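Local atomic coordinates of prolyl endopeptidase (Myxococcus xanthus, PDB entry 2BKL), a protein that probably cleaves oligopeptides after proline and, less readily, alanine residues, as a serine peptidase of the prolyl oligopeptidase family. Residues I390-V395 / E401-V406. Residues are numbered along the deposited sequence; the frame is centred on the assembly and turned at random.
Sequences IYKTSV and ELWAKV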
loop_
_atom_site.group_PDB
_atom_site.type_symbol
_atom_site.label_atom_id
_atom_site.label_comp_id
_atom_site.label_asym_id
_atom_site.label_seq_id
_atom_site.Cartn_x
_atom_site.Cartn_y
_atom_site.Cartn_z
ATOM N N ILE A 390 -3.639 20.026 5.393
ATOM C CA ILE A 390 -2.207 20.195 5.375
ATOM C C ILE A 390 -1.831 21.416 6.168
ATOM O O ILE A 390 -2.403 22.472 5.984
ATOM C CB ILE A 390 -1.685 20.335 3.947
ATOM C CG1 ILE A 390 -2.067 19.117 3.111
ATOM C CG2 ILE A 390 -0.173 20.573 3.967
ATOM C CD1 ILE A 390 -1.716 19.301 1.659
ATOM N N TYR A 391 -0.865 21.251 7.059
ATOM C CA TYR A 391 -0.326 22.330 7.867
ATOM C C TYR A 391 1.076 22.678 7.417
ATOM O O TYR A 391 1.886 21.799 7.105
ATOM C CB TYR A 391 -0.336 21.939 9.358
ATOM C CG TYR A 391 -1.741 21.902 9.887
ATOM C CD1 TYR A 391 -2.520 20.773 9.725
ATOM C CD2 TYR A 391 -2.289 22.987 10.519
ATOM C CE1 TYR A 391 -3.806 20.737 10.143
ATOM C CE2 TYR A 391 -3.609 22.959 10.983
ATOM C CZ TYR A 391 -4.349 21.819 10.775
ATOM O OH TYR A 391 -5.650 21.736 11.226
ATOM N N LYS A 392 1.358 23.974 7.392
ATOM C CA LYS A 392 2.688 24.477 7.122
ATOM C C LYS A 392 3.252 24.920 8.464
ATOM O O LYS A 392 2.636 25.704 9.190
ATOM C CB LYS A 392 2.638 25.638 6.133
ATOM C CG LYS A 392 3.999 26.264 5.830
ATOM C CD LYS A 392 3.879 27.387 4.799
ATOM C CE LYS A 392 5.050 28.325 4.839
ATOM N NZ LYS A 392 4.772 29.571 4.080
ATOM N N THR A 393 4.428 24.406 8.801
ATOM C CA THR A 393 5.028 24.671 10.092
ATOM C C THR A 393 6.445 25.188 9.924
ATOM O O THR A 393 7.095 24.920 8.923
ATOM C CB THR A 393 5.047 23.405 10.981
ATOM O OG1 THR A 393 6.086 22.502 10.545
ATOM C CG2 THR A 393 3.790 22.577 10.861
ATOM N N SER A 394 6.905 25.946 10.909
ATOM C CA SER A 394 8.297 26.314 11.009
ATOM C C SER A 394 9.010 25.322 11.915
ATOM O O SER A 394 8.620 25.086 13.040
ATOM C CB SER A 394 8.442 27.715 11.610
ATOM O OG SER A 394 9.781 27.932 12.048
ATOM N N VAL A 395 10.075 24.733 11.411
ATOM C CA VAL A 395 10.826 23.773 12.188
ATOM C C VAL A 395 11.515 24.466 13.357
ATOM O O VAL A 395 11.547 23.933 14.469
ATOM C CB VAL A 395 11.865 23.027 11.316
ATOM C CG1 VAL A 395 12.702 22.083 12.169
ATOM C CG2 VAL A 395 11.177 22.230 10.229
ATOM N N GLU A 401 0.373 26.698 10.673
ATOM C CA GLU A 401 -0.773 27.355 10.024
ATOM C C GLU A 401 -1.446 26.340 9.121
ATOM O O GLU A 401 -0.751 25.593 8.442
ATOM C CB GLU A 401 -0.304 28.502 9.109
ATOM C CG GLU A 401 0.593 29.551 9.737
ATOM C CD GLU A 401 1.097 30.560 8.716
ATOM O OE1 GLU A 401 0.266 31.320 8.157
ATOM O OE2 GLU A 401 2.317 30.591 8.458
ATOM N N LEU A 402 -2.776 26.339 9.065
ATOM C CA LEU A 402 -3.480 25.579 8.042
ATOM C C LEU A 402 -3.128 26.112 6.663
ATOM O O LEU A 402 -3.228 27.319 6.380
ATOM C CB LEU A 402 -4.984 25.621 8.275
ATOM C CG LEU A 402 -5.819 24.803 7.286
ATOM C CD1 LEU A 402 -5.643 23.312 7.543
ATOM C CD2 LEU A 402 -7.271 25.221 7.416
ATOM N N TRP A 403 -2.715 25.216 5.790
ATOM C CA TRP A 403 -2.295 25.549 4.452
ATOM C C TRP A 403 -3.334 25.123 3.407
ATOM O O TRP A 403 -3.522 25.818 2.418
ATOM C CB TRP A 403 -0.943 24.901 4.178
ATOM C CG TRP A 403 -0.272 25.266 2.881
ATOM C CD1 TRP A 403 0.427 26.411 2.618
ATOM C CD2 TRP A 403 -0.170 24.464 1.708
ATOM N NE1 TRP A 403 0.930 26.377 1.343
ATOM C CE2 TRP A 403 0.570 25.198 0.753
ATOM C CE3 TRP A 403 -0.670 23.207 1.339
ATOM C CZ2 TRP A 403 0.849 24.704 -0.521
ATOM C CZ3 TRP A 403 -0.380 22.714 0.081
ATOM C CH2 TRP A 403 0.367 23.466 -0.842
ATOM N N ALA A 404 -3.936 23.948 3.587
ATOM C CA ALA A 404 -4.981 23.462 2.693
ATOM C C ALA A 404 -5.912 22.558 3.453
ATOM O O ALA A 404 -5.514 21.931 4.401
ATOM C CB ALA A 404 -4.367 22.701 1.514
ATOM N N LYS A 405 -7.171 22.509 3.020
ATOM C CA LYS A 405 -8.179 21.641 3.597
ATOM C C LYS A 405 -9.104 21.213 2.479
ATOM O O LYS A 405 -9.534 22.058 1.695
ATOM C CB LYS A 405 -8.951 22.437 4.661
ATOM C CG LYS A 405 -10.115 21.744 5.314
ATOM C CD LYS A 405 -10.630 22.534 6.537
ATOM C CE LYS A 405 -11.467 23.754 6.146
ATOM N NZ LYS A 405 -12.959 23.535 6.289
ATOM N N VAL A 406 -9.391 19.916 2.381
ATOM C CA VAL A 406 -10.375 19.407 1.411
ATOM C C VAL A 406 -11.786 19.633 1.929
ATOM O O VAL A 406 -12.139 19.181 3.021
ATOM C CB VAL A 406 -10.170 17.905 1.122
ATOM C CG1 VAL A 406 -11.142 17.467 0.069
ATOM C CG2 VAL A 406 -8.746 17.629 0.651
HETATM O O HOH W 1 3.745 28.296 9.403
#
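Ile390 is paired with two successive residues, Trp403 and Ala404, across an antiparallel strand pair, a worked example of the classic beta bulge. Both residues donate to one acceptor: Ile390 O takes Trp403 N at 2.8 Å, in the carbonyl plane, and Ala404 N at 3.2 Å, slightly tilted from it. Ile390 N returns a bond to Ala404 O. Past the bulge, ordinary pairing resumes as Lys392 and Glu401 exchange two backbone bonds, and a water donates to both Lys392 O and Glu401 OE2.

Apolar contacts occupy both faces. On one, Leu402 CD1 sits over the Tyr391 ring toward its rim, a CH-pi contact 4.1 Å from the centroid; CG anti to the backbone N (chi1 -178°) and chi2 of 72° together bring this methyl there. Tyr391 OH is hydrogen-bonded to Gln389 OE1. Trimming Tyr391 to an alanine would probably leave the methyl without its aromatic surface and Gln389 OE1 without that hydroxyl. On the other face Trp403 lies beside Ile390, CE3 3.8 Å from CG2, while Lys392 CD approaches the indole obliquely.

The hairpin 386-394/400-405 forms the outer half of a four-stranded propeller blade, with 400-405 outermost. Strand 376-383 flanks its inner strand, Tyr379 meeting the Tyr391 ring and Tyr378 the Trp403 ring edge-to-face, while strand 71-78 of another blade packs against Ile390, Trp403 and Ala404.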